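Local coordinates for protein enoyl-CoA hydratase (Mycobacterium smegmatis, PDB 3PE8) that probably catalyses the hydration of the double bond of enoyl-CoA thioesters and binds a zinc ion, at residues Asp127-Ala130 / Met135-Trp138; Ala220-Ala223 / Ala228-Trp231; Gly139-Leu144 / Trp222-Ala227; Leu110-Asp115 / Pro145-Val150. All coordinates share one frame; numbering follows the deposited sequence.

How the contacts relate
Contacts 1 and 3 are buried and adjoin each other. Contact 1 is a metal site, where a zinc-bound histidine packs on a proline. Contact 3 is a buried carboxylate that receives amide and hydroxyl donors at the start of helix 140-148. Contact 4 uses the end of that same helix and is also buried, but its lysine works through a carbonyl oxygen and two waters. Contact 2 lies at the surface, within helix 199-234, and is a cation-pi pair. Contacts 2 and 3 share Trp222 and Ala223 on that helix.

Contact 1: Asp127-Ala130 / Met135-Trp138; sequences DTHA and MPTW. With ZN (zinc ion), chain C.
The backbones of His129 and Met135 come within 5.9 Å of each other at their CA atoms, as the chain turns back after the short helix 129-132. The side-chain contact is between His129 and Pro136. Pro136 lies over one face of the imidazole, and its CB sits 3.8 Å from the centroid of the His129 ring, 15° off the normal. This is a CH-pi contact. The CA of Pro136 covers the same ring near NE2. CG of His129 stands anti to its carbonyl carbon (chi1 -77°), which carries the ring across to the proline.

Asp127 meets the imidazole at its ND1 edge. Its OD1 accepts from His129 ND1 at 2.6 Å, on the syn side and tilted out of the carboxylate plane. The same OD1 also takes the backbone N of His129 at 3.0 Å, which makes an Asx turn. The two donors arrive from opposite faces of the carboxylate. The other oxygen, OD2, is bonded to Ser157.

NE2 of His129 binds the zinc ion at 2.3 Å. Two waters and Glu109 complete the ligands found. The water bound at 1.9 Å from the zinc ion also accepts from the backbone N of Thr137, at 3.0 Å between N and the water oxygen. The segment 135-138 therefore touches both the histidine and its metal-bound water. With ND1 donating to Asp127, NE2 is left to offer its lone pair to the metal. The carboxylate probably makes that nitrogen a stronger ligand and fixes the rotation of the ring.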
loop_
_atom_site.group_PDB
_atom_site.type_symbol
_atom_site.label_atom_id
_atom_site.label_comp_id
_atom_site.label_asym_id
_atom_site.label_seq_id
_atom_site.Cartn_x
_atom_site.Cartn_y
_atom_site.Cartn_z
ATOM N N ASP A 127 25.697 2.845 12.021
ATOM C CA ASP A 127 25.577 2.222 10.723
ATOM C C ASP A 127 26.791 2.578 9.904
ATOM O O ASP A 127 26.954 3.743 9.510
ATOM C CB ASP A 127 24.320 2.685 10.006
ATOM C CG ASP A 127 24.199 2.085 8.623
ATOM O OD1 ASP A 127 24.889 1.086 8.379
ATOM O OD2 ASP A 127 23.504 2.626 7.748
ATOM N N THR A 128 27.666 1.613 9.652
ATOM C CA THR A 128 28.841 1.869 8.841
ATOM C C THR A 128 28.771 1.311 7.411
ATOM O O THR A 128 29.806 1.282 6.721
ATOM C CB THR A 128 30.091 1.355 9.527
ATOM O OG1 THR A 128 30.068 -0.089 9.596
ATOM C CG2 THR A 128 30.218 1.975 10.910
ATOM N N HIS A 129 27.574 0.879 6.972
ATOM C CA HIS A 129 27.431 0.272 5.638
ATOM C C HIS A 129 28.084 1.133 4.599
ATOM O O HIS A 129 28.840 0.617 3.739
ATOM C CB HIS A 129 25.951 0.035 5.235
ATOM C CG HIS A 129 25.292 -1.151 5.871
ATOM N ND1 HIS A 129 24.479 -1.054 6.979
ATOM C CD2 HIS A 129 25.353 -2.480 5.572
ATOM C CE1 HIS A 129 24.057 -2.257 7.326
ATOM N NE2 HIS A 129 24.550 -3.132 6.471
ATOM N N ALA A 130 27.812 2.431 4.606
ATOM C CA ALA A 130 28.336 3.291 3.544
ATOM C C ALA A 130 29.856 3.339 3.620
ATOM O O ALA A 130 30.527 3.175 2.592
ATOM C CB ALA A 130 27.740 4.688 3.603
ATOM N N MET A 135 25.724 -2.290 0.921
ATOM C CA MET A 135 24.318 -1.932 1.122
ATOM C C MET A 135 23.659 -2.900 2.114
ATOM O O MET A 135 23.967 -4.092 2.111
ATOM C CB MET A 135 23.574 -1.957 -0.207
ATOM C CG MET A 135 23.979 -0.851 -1.138
ATOM S SD MET A 135 23.474 0.792 -0.646
ATOM C CE MET A 135 21.735 0.671 -1.139
ATOM N N PRO A 136 22.703 -2.407 2.929
ATOM C CA PRO A 136 22.057 -3.256 3.933
ATOM C C PRO A 136 21.086 -4.260 3.299
ATOM O O PRO A 136 20.408 -3.945 2.317
ATOM C CB PRO A 136 21.290 -2.239 4.802
ATOM C CG PRO A 136 21.016 -1.118 3.901
ATOM C CD PRO A 136 22.208 -1.027 2.982
ATOM N N THR A 137 21.050 -5.479 3.845
ATOM C CA THR A 137 20.130 -6.505 3.394
ATOM C C THR A 137 19.324 -7.136 4.526
ATOM O O THR A 137 18.499 -8.031 4.282
ATOM C CB THR A 137 20.877 -7.639 2.620
ATOM O OG1 THR A 137 21.743 -8.338 3.503
ATOM C CG2 THR A 137 21.667 -7.043 1.440
ATOM N N TRP A 138 19.513 -6.663 5.760
ATOM C CA TRP A 138 18.775 -7.180 6.906
ATOM C C TRP A 138 17.881 -6.109 7.509
ATOM O O TRP A 138 17.611 -6.091 8.716
ATOM C CB TRP A 138 19.721 -7.695 7.989
ATOM C CG TRP A 138 20.309 -9.053 7.774
ATOM C CD1 TRP A 138 20.216 -9.850 6.666
ATOM C CD2 TRP A 138 21.134 -9.775 8.711
ATOM N NE1 TRP A 138 20.915 -11.032 6.860
ATOM C CE2 TRP A 138 21.498 -10.995 8.101
ATOM C CE3 TRP A 138 21.605 -9.494 10.005
ATOM C CZ2 TRP A 138 22.293 -11.942 8.743
ATOM C CZ3 TRP A 138 22.401 -10.425 10.631
ATOM C CH2 TRP A 138 22.743 -11.633 10.002
HETATM ZN ZN ZN C . 23.809 -5.263 7.083
HETATM O O HOH W 1 23.326 -6.351 5.620
HETATM O O HOH W 2 25.794 -5.915 7.910
#

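Contact 2: Ala220-Ala223 / Ala228-Trp231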
loop_
_atom_site.group_PDB
_atom_site.type_symbol
_atom_site.label_atom_id
_atom_site.label_comp_id
_atom_site.label_asym_id
_atom_site.label_seq_id
_atom_site.Cartn_x
_atom_site.Cartn_y
_atom_site.Cartn_z
ATOM N N ALA A 220 8.942 -1.941 1.232
ATOM C CA ALA A 220 10.219 -1.316 1.538
ATOM C C ALA A 220 11.363 -2.299 1.592
ATOM O O ALA A 220 12.484 -1.993 1.139
ATOM C CB ALA A 220 10.102 -0.562 2.906
ATOM N N LEU A 221 11.115 -3.467 2.194
ATOM C CA LEU A 221 12.121 -4.511 2.251
ATOM C C LEU A 221 12.520 -5.014 0.865
ATOM O O LEU A 221 13.677 -5.308 0.612
ATOM C CB LEU A 221 11.661 -5.648 3.170
ATOM C CG LEU A 221 11.622 -5.267 4.641
ATOM C CD1 LEU A 221 10.760 -6.238 5.434
ATOM C CD2 LEU A 221 13.044 -5.158 5.245
ATOM N N TRP A 222 11.555 -5.128 -0.036
ATOM C CA TRP A 222 11.856 -5.458 -1.424
ATOM C C TRP A 222 12.739 -4.401 -2.070
ATOM O O TRP A 222 13.716 -4.723 -2.702
ATOM C CB TRP A 222 10.568 -5.595 -2.226
ATOM C CG TRP A 222 10.819 -6.026 -3.674
ATOM C CD1 TRP A 222 10.716 -5.247 -4.808
ATOM C CD2 TRP A 222 11.311 -7.309 -4.128
ATOM N NE1 TRP A 222 11.050 -5.980 -5.927
ATOM C CE2 TRP A 222 11.430 -7.238 -5.530
ATOM C CE3 TRP A 222 11.625 -8.519 -3.489
ATOM C CZ2 TRP A 222 11.856 -8.322 -6.297
ATOM C CZ3 TRP A 222 12.053 -9.606 -4.271
ATOM C CH2 TRP A 222 12.161 -9.486 -5.655
ATOM N N ALA A 223 12.394 -3.126 -1.887
ATOM C CA ALA A 223 13.190 -2.042 -2.404
ATOM C C ALA A 223 14.626 -2.049 -1.882
ATOM O O ALA A 223 15.550 -1.817 -2.650
ATOM C CB ALA A 223 12.524 -0.700 -2.112
ATOM N N ALA A 228 20.327 -3.362 -2.999
ATOM C CA ALA A 228 21.528 -4.144 -2.693
ATOM C C ALA A 228 21.992 -4.937 -3.922
ATOM O O ALA A 228 23.181 -4.955 -4.244
ATOM C CB ALA A 228 21.282 -5.071 -1.493
ATOM N N ARG A 229 21.054 -5.568 -4.618
ATOM C CA ARG A 229 21.404 -6.325 -5.804
ATOM C C ARG A 229 22.007 -5.425 -6.880
ATOM O O ARG A 229 22.988 -5.797 -7.539
ATOM C CB ARG A 229 20.197 -7.099 -6.317
ATOM C CG ARG A 229 19.864 -8.278 -5.397
ATOM C CD ARG A 229 18.830 -9.218 -5.963
ATOM N NE ARG A 229 17.459 -8.748 -5.739
ATOM C CZ ARG A 229 16.671 -9.125 -4.737
ATOM N NH1 ARG A 229 15.451 -8.624 -4.659
ATOM N NH2 ARG A 229 17.087 -9.977 -3.802
ATOM N N GLN A 230 21.441 -4.237 -7.035
ATOM C CA GLN A 230 21.923 -3.291 -8.047
ATOM C C GLN A 230 23.336 -2.815 -7.689
ATOM O O GLN A 230 24.151 -2.626 -8.579
ATOM C CB GLN A 230 20.978 -2.091 -8.187
ATOM N N TRP A 231 23.588 -2.602 -6.395
ATOM C CA TRP A 231 24.935 -2.261 -5.884
ATOM C C TRP A 231 25.975 -3.345 -6.163
ATOM O O TRP A 231 27.093 -3.064 -6.663
ATOM C CB TRP A 231 24.857 -1.982 -4.370
ATOM C CG TRP A 231 26.197 -1.680 -3.728
ATOM C CD1 TRP A 231 26.955 -2.524 -2.952
ATOM C CD2 TRP A 231 26.905 -0.440 -3.765
ATOM N NE1 TRP A 231 28.106 -1.884 -2.528
ATOM C CE2 TRP A 231 28.091 -0.606 -3.013
ATOM C CE3 TRP A 231 26.652 0.807 -4.361
ATOM C CZ2 TRP A 231 29.003 0.419 -2.831
ATOM C CZ3 TRP A 231 27.568 1.803 -4.201
ATOM C CH2 TRP A 231 28.731 1.613 -3.435
#
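One face of the Trp222 indole carries NH1 of Arg229, which stands 3.5 Å above the plane and is offset toward the rim of the six-membered ring. CG of Glu226 packs over the same face. This is an off-centre cation-pi pair within a single long helix, 199-234, spanning two turns. CZ of Arg229 is 5.0 Å from the centroid of the Trp222 six-membered ring, 26° off the normal. The guanidinium does not lie flat on the indole: the two planes are 52° apart, so one nitrogen dips to the ring. The arginine chain bends at chi3 (-83°) and brings its head back along the helix toward the indole.

The positive charge has a second partner, since NH1 also forms a salt bridge with Glu226, which lies between the two segments. The acidic group probably steadies the arginine head above the indole.

The contact is at the surface of the chain but reaches a subunit interface. Trp222 packs on Gly218 and Arg229 on Ser85, both of a neighbouring subunit. The closest approach between the two side chains is from Arg229 NH1 to Trp222 CH2, at 3.5 Å.

Contact 3: Gly139-Leu144 / Trp222-Ala227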
loop_
_atom_site.group_PDB
_atom_site.type_symbol
_atom_site.label_atom_id
_atom_site.label_comp_id
_atom_site.label_asym_id
_atom_site.label_seq_id
_atom_site.Cartn_x
_atom_site.Cartn_y
_atom_site.Cartn_z
ATOM N N GLY A 139 17.390 -5.241 6.653
ATOM C CA GLY A 139 16.361 -4.289 7.028
ATOM C C GLY A 139 16.768 -2.957 7.617
ATOM O O GLY A 139 15.873 -2.165 7.963
ATOM N N LEU A 140 18.059 -2.665 7.684
ATOM C CA LEU A 140 18.458 -1.393 8.284
ATOM C C LEU A 140 17.731 -0.209 7.644
ATOM O O LEU A 140 17.289 0.713 8.329
ATOM C CB LEU A 140 19.956 -1.200 8.215
ATOM C CG LEU A 140 20.531 -0.072 9.081
ATOM C CD1 LEU A 140 21.884 -0.434 9.582
ATOM C CD2 LEU A 140 20.545 1.199 8.185
ATOM N N SER A 141 17.643 -0.168 6.314
ATOM C CA SER A 141 17.128 1.022 5.641
ATOM C C SER A 141 15.605 1.191 5.781
ATOM O O SER A 141 15.060 2.266 5.512
ATOM C CB SER A 141 17.575 1.065 4.176
ATOM O OG SER A 141 17.084 -0.007 3.408
ATOM N N VAL A 142 14.949 0.137 6.245
ATOM C CA VAL A 142 13.526 0.166 6.545
ATOM C C VAL A 142 13.294 0.420 8.039
ATOM O O VAL A 142 12.537 1.315 8.420
ATOM C CB VAL A 142 12.848 -1.131 6.129
ATOM C CG1 VAL A 142 11.346 -1.097 6.449
ATOM C CG2 VAL A 142 13.120 -1.334 4.604
ATOM N N ARG A 143 13.960 -0.379 8.874
ATOM C CA ARG A 143 13.682 -0.325 10.302
ATOM C C ARG A 143 14.363 0.822 11.044
ATOM O O ARG A 143 13.852 1.242 12.086
ATOM C CB ARG A 143 14.002 -1.656 10.981
ATOM C CG ARG A 143 13.214 -2.829 10.434
ATOM C CD ARG A 143 13.270 -4.086 11.326
ATOM N NE ARG A 143 12.463 -5.108 10.682
ATOM C CZ ARG A 143 12.905 -5.995 9.788
ATOM N NH1 ARG A 143 14.201 -6.126 9.524
ATOM N NH2 ARG A 143 12.022 -6.780 9.163
ATOM N N LEU A 144 15.490 1.311 10.566
ATOM C CA LEU A 144 16.151 2.441 11.266
ATOM C C LEU A 144 15.288 3.685 11.198
ATOM O O LEU A 144 14.946 4.245 12.241
ATOM C CB LEU A 144 17.593 2.629 10.839
ATOM C CG LEU A 144 18.369 3.628 11.693
ATOM C CD1 LEU A 144 18.462 3.227 13.181
ATOM C CD2 LEU A 144 19.733 3.850 11.064
ATOM N N TRP A 222 11.555 -5.128 -0.036
ATOM C CA TRP A 222 11.856 -5.458 -1.424
ATOM C C TRP A 222 12.739 -4.401 -2.070
ATOM O O TRP A 222 13.716 -4.723 -2.702
ATOM C CB TRP A 222 10.568 -5.595 -2.226
ATOM C CG TRP A 222 10.819 -6.026 -3.674
ATOM C CD1 TRP A 222 10.716 -5.247 -4.808
ATOM C CD2 TRP A 222 11.311 -7.309 -4.128
ATOM N NE1 TRP A 222 11.050 -5.980 -5.927
ATOM C CE2 TRP A 222 11.430 -7.238 -5.530
ATOM C CE3 TRP A 222 11.625 -8.519 -3.489
ATOM C CZ2 TRP A 222 11.856 -8.322 -6.297
ATOM C CZ3 TRP A 222 12.053 -9.606 -4.271
ATOM C CH2 TRP A 222 12.161 -9.486 -5.655
ATOM N N ALA A 223 12.394 -3.126 -1.887
ATOM C CA ALA A 223 13.190 -2.042 -2.404
ATOM C C ALA A 223 14.626 -2.049 -1.882
ATOM O O ALA A 223 15.550 -1.817 -2.650
ATOM C CB ALA A 223 12.524 -0.700 -2.112
ATOM N N GLU A 224 14.790 -2.350 -0.598
ATOM C CA GLU A 224 16.118 -2.450 0.016
ATOM C C GLU A 224 16.897 -3.596 -0.706
ATOM O O GLU A 224 18.085 -3.425 -1.071
ATOM C CB GLU A 224 16.003 -2.745 1.522
ATOM C CG GLU A 224 17.350 -3.069 2.167
ATOM C CD GLU A 224 17.267 -3.415 3.608
ATOM O OE1 GLU A 224 17.063 -4.600 3.941
ATOM O OE2 GLU A 224 17.416 -2.465 4.416
ATOM N N ALA A 225 16.240 -4.735 -0.895
ATOM C CA ALA A 225 16.876 -5.906 -1.503
ATOM C C ALA A 225 17.275 -5.594 -2.944
ATOM O O ALA A 225 18.380 -5.913 -3.374
ATOM C CB ALA A 225 15.966 -7.159 -1.447
ATOM N N GLU A 226 16.380 -4.942 -3.662
ATOM C CA GLU A 226 16.675 -4.544 -5.038
ATOM C C GLU A 226 17.849 -3.566 -5.113
ATOM O O GLU A 226 18.720 -3.715 -5.982
ATOM C CB GLU A 226 15.434 -3.976 -5.665
ATOM C CG GLU A 226 14.377 -5.053 -5.899
ATOM C CD GLU A 226 14.721 -5.953 -7.049
ATOM O OE1 GLU A 226 14.430 -5.520 -8.191
ATOM O OE2 GLU A 226 15.301 -7.059 -6.833
ATOM N N ALA A 227 17.900 -2.591 -4.210
ATOM C CA ALA A 227 19.020 -1.644 -4.191
ATOM C C ALA A 227 20.349 -2.360 -3.893
ATOM O O ALA A 227 21.386 -2.014 -4.470
ATOM C CB ALA A 227 18.771 -0.521 -3.188
#
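The carboxylate of Glu224 receives three hydrogen bonds from the start of helix 140-148. OE1 takes the backbone N of Gly139 at 2.8 Å, through its syn lone pair. OE2 takes two donors from one residue: the backbone N of Ser141 at 3.0 Å and the hydroxyl OG of Ser141 at 2.7 Å. The hydroxyl comes in on the anti side, 16° out of the carboxylate plane, while the amide meets OE2 nearly end-on.

The side chain of Glu224 is extended, with CG opposite the backbone N (chi1 171°), and so spans the gap between the two helices. OG of Ser141 sits between its own N and carbonyl carbon, facing the glutamate. The negative group lies at the N-terminal end of a helix, where the helix dipole would probably stabilise it. Gly139 is the N-cap residue. At its backbone angles a CB would jam against the carbonyl O of Trp138 and also clash with Arg143 NH1.

Beyond the polar core the packing is modest. Val142 points toward the second helix and lies beside Ala220 and Leu221, while OE2 of Glu224 remains 4.4 Å from its CG2. Pro136 touches both Ser141 and Glu224.

The axes of the segments 140-144 and 222-227 approach to 9.6 Å and run at 145°, roughly antiparallel. Helix 140-148 is flanked by helix 199-234 through Glu224, and by helices 106-113 and 150-159 through Leu140 and Leu144. The backbone N of Leu140 also bonds to Glu109, a zinc ligand on helix 106-113. Ile212 of a second subunit packs on Ser141 and Ala223.

Contact 4: Leu110-Asp115 / Pro145-Val150; sequences LALYCD and PQKVGV
Lys147 runs alongside Leu112 to the C-terminal end of helix 106-113, in the crotonase-like fold of this family. The tight part of the contact is the hydrogen bond from Lys147 NZ to the carbonyl O of Leu112, at 2.8 Å. The donor is tilted 28° out of the carbonyl plane. Here a lysine supplies a donor at a helix C-terminus, and its positive charge suits the partial negative charge expected there.

The aliphatic part packs more loosely. CD2 of Leu112 lies 4.1 Å from CD of Lys147, and the two side chains point opposite ways. Lys147 is extended beyond CG, with CG anti to the carbonyl carbon (chi1 -60°). That carries NZ from helix 140-148 across to the other helix.

The remaining side of NZ is watery. One water accepts from NZ at 3.2 Å and reaches the carbonyl oxygens of Ala111 and Cys114. A second water joins NZ to the chain just past the helix. The lysine also packs on Val150 of a neighbouring subunit, so the site lies near an interface. The second water stands 2.8 Å from Lys147 NZ and equally 2.8 Å from the carbonyl O of Asp115.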
loop_
_atom_site.group_PDB
_atom_site.type_symbol
_atom_site.label_atom_id
_atom_site.label_comp_id
_atom_site.label_asym_id
_atom_site.label_seq_id
_atom_site.Cartn_x
_atom_site.Cartn_y
_atom_site.Cartn_z
ATOM N N LEU A 110 20.493 -6.524 13.908
ATOM C CA LEU A 110 20.015 -7.482 14.935
ATOM C C LEU A 110 19.188 -6.787 16.009
ATOM O O LEU A 110 18.100 -7.245 16.382
ATOM C CB LEU A 110 21.157 -8.265 15.583
ATOM C CG LEU A 110 21.778 -9.466 14.935
ATOM C CD1 LEU A 110 22.616 -10.177 16.027
ATOM C CD2 LEU A 110 20.780 -10.454 14.311
ATOM N N ALA A 111 19.661 -5.636 16.488
ATOM C CA ALA A 111 18.921 -4.889 17.492
ATOM C C ALA A 111 17.558 -4.467 16.976
ATOM O O ALA A 111 16.577 -4.522 17.698
ATOM C CB ALA A 111 19.745 -3.663 17.987
ATOM N N LEU A 112 17.510 -4.008 15.719
ATOM C CA LEU A 112 16.288 -3.545 15.066
ATOM C C LEU A 112 15.235 -4.659 14.884
ATOM O O LEU A 112 14.062 -4.347 14.737
ATOM C CB LEU A 112 16.620 -2.872 13.724
ATOM C CG LEU A 112 17.319 -1.522 13.849
ATOM C CD1 LEU A 112 17.917 -1.093 12.466
ATOM C CD2 LEU A 112 16.409 -0.420 14.375
ATOM N N TYR A 113 15.654 -5.917 14.833
ATOM C CA TYR A 113 14.719 -7.035 14.775
ATOM C C TYR A 113 14.003 -7.293 16.101
ATOM O O TYR A 113 12.938 -7.904 16.118
ATOM C CB TYR A 113 15.431 -8.347 14.421
ATOM C CG TYR A 113 15.706 -8.597 12.969
ATOM C CD1 TYR A 113 14.698 -8.781 12.073
ATOM C CD2 TYR A 113 17.004 -8.677 12.517
ATOM C CE1 TYR A 113 14.944 -9.047 10.739
ATOM C CE2 TYR A 113 17.276 -8.943 11.179
ATOM C CZ TYR A 113 16.251 -9.112 10.296
ATOM O OH TYR A 113 16.541 -9.377 8.965
ATOM N N CYS A 114 14.616 -6.903 17.212
ATOM C CA CYS A 114 14.005 -7.196 18.515
ATOM C C CYS A 114 12.677 -6.475 18.702
ATOM O O CYS A 114 12.490 -5.377 18.199
ATOM C CB CYS A 114 14.958 -6.823 19.643
ATOM S SG CYS A 114 16.515 -7.770 19.675
ATOM N N ASP A 115 11.775 -7.062 19.471
ATOM C CA ASP A 115 10.514 -6.413 19.771
ATOM C C ASP A 115 10.684 -5.206 20.668
ATOM O O ASP A 115 10.029 -4.176 20.442
ATOM C CB ASP A 115 9.553 -7.396 20.415
ATOM C CG ASP A 115 9.196 -8.546 19.484
ATOM O OD1 ASP A 115 8.642 -8.270 18.388
ATOM O OD2 ASP A 115 9.498 -9.720 19.814
ATOM N N PRO A 145 14.801 4.103 10.010
ATOM C CA PRO A 145 13.854 5.268 10.065
ATOM C C PRO A 145 12.583 4.988 10.860
ATOM O O PRO A 145 12.062 5.868 11.533
ATOM C CB PRO A 145 13.523 5.551 8.601
ATOM C CG PRO A 145 14.441 4.720 7.826
ATOM C CD PRO A 145 15.082 3.681 8.631
ATOM N N GLN A 146 12.084 3.754 10.788
ATOM C CA GLN A 146 10.903 3.343 11.544
ATOM C C GLN A 146 11.067 3.543 13.057
ATOM O O GLN A 146 10.099 3.939 13.747
ATOM C CB GLN A 146 10.573 1.884 11.234
ATOM C CG GLN A 146 9.405 1.329 11.920
ATOM C CD GLN A 146 9.222 -0.149 11.701
ATOM O OE1 GLN A 146 10.185 -0.916 11.738
ATOM N NE2 GLN A 146 7.971 -0.567 11.448
ATOM N N LYS A 147 12.259 3.247 13.568
ATOM C CA LYS A 147 12.485 3.181 15.032
ATOM C C LYS A 147 13.267 4.344 15.630
ATOM O O LYS A 147 13.192 4.552 16.852
ATOM C CB LYS A 147 13.065 1.803 15.380
ATOM C CG LYS A 147 12.114 0.686 14.976
ATOM C CD LYS A 147 12.509 -0.706 15.502
ATOM C CE LYS A 147 11.534 -1.754 15.100
ATOM N NZ LYS A 147 11.784 -3.074 15.799
ATOM N N VAL A 148 14.019 5.106 14.826
ATOM C CA VAL A 148 14.757 6.269 15.326
ATOM C C VAL A 148 14.338 7.582 14.664
ATOM O O VAL A 148 14.786 8.646 15.134
ATOM C CB VAL A 148 16.273 5.995 15.202
ATOM C CG1 VAL A 148 16.849 6.417 13.813
ATOM C CG2 VAL A 148 17.128 6.552 16.352
ATOM N N GLY A 149 13.493 7.519 13.630
ATOM C CA GLY A 149 13.066 8.675 12.857
ATOM C C GLY A 149 13.840 8.864 11.566
ATOM O O GLY A 149 14.990 8.430 11.441
ATOM N N VAL A 150 13.189 9.504 10.599
ATOM C CA VAL A 150 13.734 9.659 9.254
ATOM C C VAL A 150 15.066 10.429 9.243
ATOM O O VAL A 150 16.092 9.934 8.754
ATOM C CB VAL A 150 12.749 10.331 8.287
ATOM C CG1 VAL A 150 13.383 10.467 6.921
ATOM C CG2 VAL A 150 11.450 9.540 8.242
HETATM O O HOH W 3 14.155 -3.093 17.952
HETATM O O HOH W 4 10.814 -2.473 18.334
#